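Local structure of acetyl xylan esterase (Geobacillus stearothermophilus, 5BN1) at residues Ile16-Gly20 and Arg21-Glu25; Gly63-Val66 and Arg67-Lys70; Asp93-Arg96 and Gln97-Pro101. The protein removes acetyl side groups from the xylose backbone of xylan and xylo-oligosaccharides, as a serine esterase of the GDSL lipolytic family. The protein carries 1 engineered substitution. All coordinates share one frame; numbering follows the deposited sequence.

Contact 1 (Ile16-Gly20 and Arg21-Glu25); sequences ITDCG and RARPE
A type I' beta turn from Asp18 to Arg21 ends the short helix 15-18 of this SGNH hydrolase, and the carboxylate of Asp18 ties the turn to the loop beyond it. Cys19, with positive phi, is where the chain leaves the helix. Arg21 N donates to Asp18 O at 3.0 Å, which closes the turn. The same N-H also reaches Asp18 OD1 at 3.2 Å, so it is shared between two acceptors. Asp18 CG stands anti to the backbone N (chi1 -177°), and this carries the carboxylate out over the turn. Its other oxygen turns to Arg23. Arg23 NH2 meets the syn lone pair of Asp18 OD2 at 2.8 Å in a salt bridge, with the two charged planes 47° apart. Ser62 N is a second donor to Asp18 OD2. Arg21 CG touches Asp18 OD1; a bend at chi2 (83°) then takes the guanidinium beyond salt-bridge distance of it. Arg21 NH1 holds the loop to itself through Ala22 O and Pro24 O, while NE fastens it to Gly60 O. One water completes the arrangement: it donates to Asp18 OD1 (2.6 Å) and Arg21 O (2.7 Å) and accepts from Arg23 NE at 2.9 Å.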
loop_
_atom_site.group_PDB
_atom_site.type_symbol
_atom_site.label_atom_id
_atom_site.label_comp_id
_atom_site.label_asym_id
_atom_site.label_seq_id
_atom_site.Cartn_x
_atom_site.Cartn_y
_atom_site.Cartn_z
ATOM N N ILE A 16 8.858 2.304 25.500
ATOM C CA ILE A 16 8.254 1.338 26.460
ATOM C C ILE A 16 6.910 1.889 26.860
ATOM O O ILE A 16 5.980 1.132 27.133
ATOM C CB ILE A 16 9.214 1.011 27.635
ATOM C CG1 ILE A 16 10.572 0.556 27.125
ATOM C CG2 ILE A 16 8.543 -0.049 28.538
ATOM C CD1 ILE A 16 10.589 -0.596 26.182
ATOM N N THR A 17 6.852 3.207 27.043
ATOM C CA THR A 17 5.664 3.929 27.394
ATOM C C THR A 17 4.752 4.094 26.161
ATOM O O THR A 17 3.545 3.782 26.227
ATOM C CB THR A 17 5.979 5.262 28.140
ATOM O OG1 THR A 17 6.707 4.899 29.290
ATOM C CG2 THR A 17 4.682 5.998 28.518
ATOM N N ASP A 18 5.303 4.624 25.078
ATOM C CA ASP A 18 4.630 4.912 23.791
ATOM C C ASP A 18 3.767 3.727 23.303
ATOM O O ASP A 18 2.524 3.773 23.302
ATOM C CB ASP A 18 5.722 5.328 22.817
ATOM C CG ASP A 18 5.215 5.742 21.443
ATOM O OD1 ASP A 18 4.075 5.443 21.126
ATOM O OD2 ASP A 18 5.977 6.375 20.690
ATOM N N CYS A 19 4.499 2.634 22.974
ATOM C CA CYS A 19 3.869 1.396 22.496
ATOM C C CYS A 19 2.855 1.717 21.375
ATOM O O CYS A 19 1.792 1.087 21.365
ATOM C CB CYS A 19 3.253 0.615 23.533
ATOM S SG CYS A 19 4.490 -0.123 24.605
ATOM N N GLY A 20 3.150 2.640 20.490
ATOM C CA GLY A 20 2.138 2.957 19.431
ATOM C C GLY A 20 0.921 3.738 19.814
ATOM O O GLY A 20 -0.122 3.694 19.108
ATOM N N ARG A 21 1.035 4.547 20.850
ATOM C CA ARG A 21 -0.013 5.430 21.275
ATOM C C ARG A 21 -0.375 6.470 20.216
ATOM O O ARG A 21 0.401 6.771 19.340
ATOM C CB ARG A 21 0.306 6.031 22.650
ATOM C CG ARG A 21 1.455 6.971 22.721
ATOM C CD ARG A 21 1.062 8.353 22.330
ATOM N NE ARG A 21 2.151 9.238 22.540
ATOM C CZ ARG A 21 2.062 10.555 22.466
ATOM N NH1 ARG A 21 0.933 11.160 22.060
ATOM N NH2 ARG A 21 3.075 11.293 22.825
ATOM N N ALA A 22 -1.608 6.950 20.315
ATOM C CA ALA A 22 -2.117 8.005 19.328
ATOM C C ALA A 22 -1.426 9.355 19.553
ATOM O O ALA A 22 -1.322 9.797 20.678
ATOM C CB ALA A 22 -3.596 8.191 19.546
ATOM N N ARG A 23 -0.933 9.909 18.470
ATOM C CA ARG A 23 -0.213 11.184 18.460
ATOM C C ARG A 23 -1.126 12.250 17.793
ATOM O O ARG A 23 -1.738 11.992 16.746
ATOM C CB ARG A 23 1.089 11.084 17.747
ATOM C CG ARG A 23 2.000 10.051 18.409
ATOM C CD ARG A 23 3.396 10.336 18.030
ATOM N NE ARG A 23 4.269 9.216 18.433
ATOM C CZ ARG A 23 5.563 9.162 18.154
ATOM N NH1 ARG A 23 6.160 10.145 17.474
ATOM N NH2 ARG A 23 6.305 8.151 18.597
ATOM N N PRO A 24 -1.199 13.429 18.421
ATOM C CA PRO A 24 -0.534 13.906 19.613
ATOM C C PRO A 24 -1.213 13.602 20.939
ATOM O O PRO A 24 -0.571 13.607 22.004
ATOM C CB PRO A 24 -0.516 15.459 19.394
ATOM C CG PRO A 24 -1.866 15.694 18.738
ATOM C CD PRO A 24 -1.903 14.553 17.713
ATOM N N GLU A 25 -2.508 13.279 20.872
ATOM C CA GLU A 25 -3.395 13.369 22.041
ATOM C C GLU A 25 -3.103 12.234 23.047
ATOM O O GLU A 25 -3.227 12.412 24.303
ATOM C CB GLU A 25 -4.880 13.311 21.605
ATOM C CG GLU A 25 -5.198 14.062 20.291
ATOM C CD GLU A 25 -4.854 13.314 18.945
ATOM O OE1 GLU A 25 -4.432 12.083 18.891
ATOM O OE2 GLU A 25 -4.996 14.004 17.884
HETATM O O HOH W 1 3.075 6.649 19.035
#

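Contact 2 (Gly63-Val66 and Arg67-Lys70); sequences GNTV and RDLK
Thr65 and Asp68 form a capping box at the start of helix 66-78. Its strong half is the bond from Thr65 N to Asp68 OD2, 3.0 Å long and nearly straight at 168°. The proton comes to the anti lone pair of OD2, on the side away from OD1. The return half is weaker. Thr65 OG1 lies between its own backbone N and carbonyl carbon (chi1 65°), facing the first turn, and accepts weak bonds from Arg67 N at 3.2 Å and Asp68 N at 3.4 Å. Regular helix bonding then starts with Leu69 N to Thr65 O at 3.1 Å, followed by Lys70 N to Val66 O.

The packed side lies around Val66 and Leu69, both buried. Leu69 CG rests 3.6 Å from Thr65 O, while Val66 turns its side chain to Tyr113, Thr116 and Leu120 of helix 110-124. Asn64 CG packs against Asp68 CB at 3.4 Å. Arg67 points away from the cap but is held by a salt bridge to Glu112 and a bond to Glu105 O.

The looser side is polar. Lys70 extends away from the cap. Gly63, an inferred transition-state stabiliser, is exposed at the start of the segment. A water lies between the loop and the box, 3.0 Å from Gly63 O and 2.9 Å from Asp68 OD2.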
loop_
_atom_site.group_PDB
_atom_site.type_symbol
_atom_site.label_atom_id
_atom_site.label_comp_id
_atom_site.label_asym_id
_atom_site.label_seq_id
_atom_site.Cartn_x
_atom_site.Cartn_y
_atom_site.Cartn_z
ATOM N N GLY A 63 12.248 6.569 21.328
ATOM C CA GLY A 63 13.556 7.144 21.219
ATOM C C GLY A 63 13.966 8.167 22.245
ATOM O O GLY A 63 15.109 8.588 22.212
ATOM N N ASN A 64 12.992 8.630 22.995
ATOM C CA ASN A 64 13.324 9.789 23.887
ATOM C C ASN A 64 14.293 9.445 25.020
ATOM O O ASN A 64 14.317 8.374 25.587
ATOM C CB ASN A 64 12.046 10.346 24.520
ATOM C CG ASN A 64 11.281 11.307 23.721
ATOM O OD1 ASN A 64 11.502 11.560 22.467
ATOM N ND2 ASN A 64 10.483 11.968 24.439
ATOM N N THR A 65 15.104 10.467 25.309
ATOM C CA THR A 65 15.927 10.553 26.509
ATOM C C THR A 65 15.251 11.631 27.383
ATOM O O THR A 65 14.305 12.292 27.023
ATOM C CB THR A 65 17.299 10.991 26.171
ATOM O OG1 THR A 65 17.239 12.357 25.653
ATOM C CG2 THR A 65 18.004 10.130 25.151
ATOM N N VAL A 66 15.858 11.839 28.537
ATOM C CA VAL A 66 15.283 12.899 29.423
ATOM C C VAL A 66 15.501 14.288 28.803
ATOM O O VAL A 66 14.747 15.220 29.086
ATOM C CB VAL A 66 15.857 12.785 30.845
ATOM C CG1 VAL A 66 17.293 13.321 30.953
ATOM C CG2 VAL A 66 14.949 13.540 31.820
ATOM N N ARG A 67 16.480 14.433 27.931
ATOM C CA ARG A 67 16.740 15.675 27.251
ATOM C C ARG A 67 15.540 15.970 26.328
ATOM O O ARG A 67 15.001 17.095 26.209
ATOM C CB ARG A 67 17.985 15.581 26.468
ATOM C CG ARG A 67 18.329 16.868 25.709
ATOM C CD ARG A 67 19.529 16.645 24.772
ATOM N NE ARG A 67 20.758 16.155 25.418
ATOM C CZ ARG A 67 21.690 15.393 24.881
ATOM N NH1 ARG A 67 21.519 14.865 23.617
ATOM N NH2 ARG A 67 22.762 15.082 25.523
ATOM N N ASP A 68 14.993 14.920 25.642
ATOM C CA ASP A 68 13.828 15.117 24.868
ATOM C C ASP A 68 12.597 15.400 25.701
ATOM O O ASP A 68 11.713 16.177 25.267
ATOM C CB ASP A 68 13.568 13.865 24.010
ATOM C CG ASP A 68 14.707 13.563 23.093
ATOM O OD1 ASP A 68 15.076 14.449 22.249
ATOM O OD2 ASP A 68 15.250 12.428 23.081
ATOM N N LEU A 69 12.461 14.751 26.837
ATOM C CA LEU A 69 11.358 15.091 27.768
ATOM C C LEU A 69 11.348 16.547 28.133
ATOM O O LEU A 69 10.350 17.191 28.040
ATOM C CB LEU A 69 11.376 14.260 29.007
ATOM C CG LEU A 69 11.234 12.761 28.895
ATOM C CD1 LEU A 69 10.871 12.110 30.199
ATOM C CD2 LEU A 69 10.211 12.319 27.893
ATOM N N LYS A 70 12.534 17.049 28.439
ATOM C CA LYS A 70 12.601 18.486 28.813
ATOM C C LYS A 70 12.124 19.357 27.717
ATOM O O LYS A 70 11.423 20.336 27.953
ATOM C CB LYS A 70 14.017 18.862 29.226
ATOM C CG LYS A 70 14.160 20.393 29.521
ATOM C CD LYS A 70 15.590 20.598 29.907
ATOM C CE LYS A 70 15.886 22.064 30.220
ATOM N NZ LYS A 70 17.391 22.241 30.251
HETATM O O HOH W 2 15.810 11.080 20.606
#

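Contact 3 (Asp93-Arg96 and Gln97-Pro101); sequences DVWR and QYDLP
Arg96 and Asp99 form a side-on salt bridge on the last turn of helix 91-99. Arg96 NE donates to Asp99 OD1 at 2.8 Å, almost straight at 169°, on the syn lone pair and in the guanidinium plane. Arg96 NH1 reaches Asp99 OD2, also at 2.8 Å, but from above the carboxylate plane. The two planes are 38° apart, so the pairing is twisted. The arginine chain bends at chi2 and chi3 to curl back over the turn. Asp99 CG sits between its own backbone N and carbonyl carbon (chi1 78°), which brings the carboxylate round to meet it.

Trp95 lies under this pair. Arg96 NH1 is 3.0 Å above one face of the indole, offset toward the rim, and Asp99 OD2 is over the same ring. The Leu100 side chain lies beside that of Arg96 and points the same way, CD1 4.0 Å from Arg96 CD.

Gln97 makes a separate contact. Its extended side chain turns back along the helix, and NE2 donates to Asp93 O at 2.9 Å. NE2 also bonds to Tyr154 OH. Val94 CG1 packs beside the ring of Tyr98, 4.0 Å from CE2.

The helix backbone continues beneath these groups. Trp95 O accepts from both Asp99 N and Tyr98 N. Leu100 N still bonds to Arg96 O, although Leu100 itself has left helical geometry.

Second-shell partners fix the groups further. Arg96 NH2 binds Asn92 OD1, and Asn92 is an inferred transition-state stabiliser. Trp190 of a second subunit donates to Asp99 OD2 and stacks on Trp95, so the salt bridge lies at an octamer interface. Within the chain, helix 91-99 follows strand 84-88 of the parallel sheet. Val94 and Trp95 pack against helix 146-165, and Tyr98 OH bonds to Thr150 of that helix.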
loop_
_atom_site.group_PDB
_atom_site.type_symbol
_atom_site.label_atom_id
_atom_site.label_comp_id
_atom_site.label_asym_id
_atom_site.label_seq_id
_atom_site.Cartn_x
_atom_site.Cartn_y
_atom_site.Cartn_z
ATOM N N ASP A 93 18.966 7.118 27.282
ATOM C CA ASP A 93 20.061 7.898 27.845
ATOM C C ASP A 93 21.290 7.049 27.998
ATOM O O ASP A 93 22.429 7.502 27.748
ATOM C CB ASP A 93 19.603 8.478 29.160
ATOM C CG ASP A 93 18.291 9.200 29.083
ATOM O OD1 ASP A 93 17.221 8.559 28.712
ATOM O OD2 ASP A 93 18.167 10.428 29.365
ATOM N N VAL A 94 21.127 5.813 28.450
ATOM C CA VAL A 94 22.093 4.794 28.628
ATOM C C VAL A 94 22.422 4.114 27.288
ATOM O O VAL A 94 23.574 3.920 26.947
ATOM C CB VAL A 94 21.658 3.791 29.682
ATOM C CG1 VAL A 94 22.601 2.665 29.777
ATOM C CG2 VAL A 94 21.525 4.508 31.058
ATOM N N TRP A 95 21.385 3.584 26.653
ATOM C CA TRP A 95 21.607 2.677 25.490
ATOM C C TRP A 95 22.485 3.311 24.449
ATOM O O TRP A 95 23.339 2.629 23.900
ATOM C CB TRP A 95 20.269 2.283 24.909
ATOM C CG TRP A 95 20.241 0.992 24.125
ATOM C CD1 TRP A 95 21.209 0.051 24.014
ATOM C CD2 TRP A 95 19.036 0.409 23.592
ATOM N NE1 TRP A 95 20.731 -1.052 23.302
ATOM C CE2 TRP A 95 19.398 -0.853 23.046
ATOM C CE3 TRP A 95 17.761 0.886 23.438
ATOM C CZ2 TRP A 95 18.408 -1.689 22.468
ATOM C CZ3 TRP A 95 16.814 0.101 22.809
ATOM C CH2 TRP A 95 17.179 -1.179 22.346
ATOM N N ARG A 96 22.254 4.573 24.132
ATOM C CA ARG A 96 23.094 5.252 23.153
ATOM C C ARG A 96 24.564 5.179 23.379
ATOM O O ARG A 96 25.404 5.160 22.464
ATOM C CB ARG A 96 22.608 6.664 22.866
ATOM C CG ARG A 96 21.233 6.829 22.317
ATOM C CD ARG A 96 21.011 6.266 20.911
ATOM N NE ARG A 96 20.694 4.840 21.006
ATOM C CZ ARG A 96 19.520 4.341 21.356
ATOM N NH1 ARG A 96 19.366 3.001 21.412
ATOM N NH2 ARG A 96 18.504 5.104 21.758
ATOM N N GLN A 97 24.952 5.211 24.666
ATOM C CA GLN A 97 26.332 5.106 25.059
ATOM C C GLN A 97 27.020 3.813 24.620
ATOM O O GLN A 97 28.212 3.686 24.504
ATOM C CB GLN A 97 26.537 5.301 26.576
ATOM C CG GLN A 97 25.942 6.583 27.103
ATOM C CD GLN A 97 26.016 6.757 28.582
ATOM O OE1 GLN A 97 27.116 6.472 29.191
ATOM N NE2 GLN A 97 24.961 7.239 29.193
ATOM N N TYR A 98 26.158 2.755 24.516
ATOM C CA TYR A 98 26.576 1.418 24.164
ATOM C C TYR A 98 26.275 1.022 22.706
ATOM O O TYR A 98 27.141 0.294 22.166
ATOM C CB TYR A 98 25.878 0.412 25.159
ATOM C CG TYR A 98 26.454 0.595 26.568
ATOM C CD1 TYR A 98 27.663 0.065 26.885
ATOM C CD2 TYR A 98 25.752 1.302 27.542
ATOM C CE1 TYR A 98 28.258 0.247 28.131
ATOM C CE2 TYR A 98 26.335 1.513 28.756
ATOM C CZ TYR A 98 27.542 0.996 29.028
ATOM O OH TYR A 98 28.208 1.197 30.260
ATOM N N ASP A 99 25.202 1.497 22.119
ATOM C CA ASP A 99 24.887 1.146 20.700
ATOM C C ASP A 99 25.480 2.091 19.727
ATOM O O ASP A 99 25.719 1.677 18.544
ATOM C CB ASP A 99 23.479 0.749 20.466
ATOM C CG ASP A 99 22.485 1.858 20.386
ATOM O OD1 ASP A 99 22.875 3.040 20.738
ATOM O OD2 ASP A 99 21.329 1.661 19.931
ATOM N N LEU A 100 25.761 3.320 20.108
ATOM C CA LEU A 100 26.387 4.377 19.238
ATOM C C LEU A 100 27.504 5.012 20.070
ATOM O O LEU A 100 27.335 6.208 20.394
ATOM C CB LEU A 100 25.322 5.317 18.777
ATOM C CG LEU A 100 24.282 4.786 17.820
ATOM C CD1 LEU A 100 23.152 5.731 17.565
ATOM C CD2 LEU A 100 24.954 4.298 16.475
ATOM N N PRO A 101 28.524 4.293 20.431
ATOM C CA PRO A 101 29.519 4.743 21.390
ATOM C C PRO A 101 30.271 5.976 21.012
ATOM O O PRO A 101 30.748 6.678 21.920
ATOM C CB PRO A 101 30.431 3.559 21.638
ATOM C CG PRO A 101 30.248 2.675 20.440
ATOM C CD PRO A 101 28.821 2.874 20.057
#

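The three contacts follow one another along the chain and approach the inferred catalytic site from different elements. Contact 1 follows the nucleophile Ser15; the Asp18 side chain is about 5 Å from that of Ser15. Contact 2 contains Gly63, about 4 Å from the side chain of Asn92, which just precedes contact 3. Contacts 2 and 3 touch: Val66 N lies 2.8 Å from Asp93 OD2, a probable hydrogen bond joining the starts of two helices. Contact 1 touches neither; its nearest atoms are about 6 Å from contact 2 and about 7 Å from contact 3. In contact 3 the Trp95 side chain is about 4 Å from that of His194.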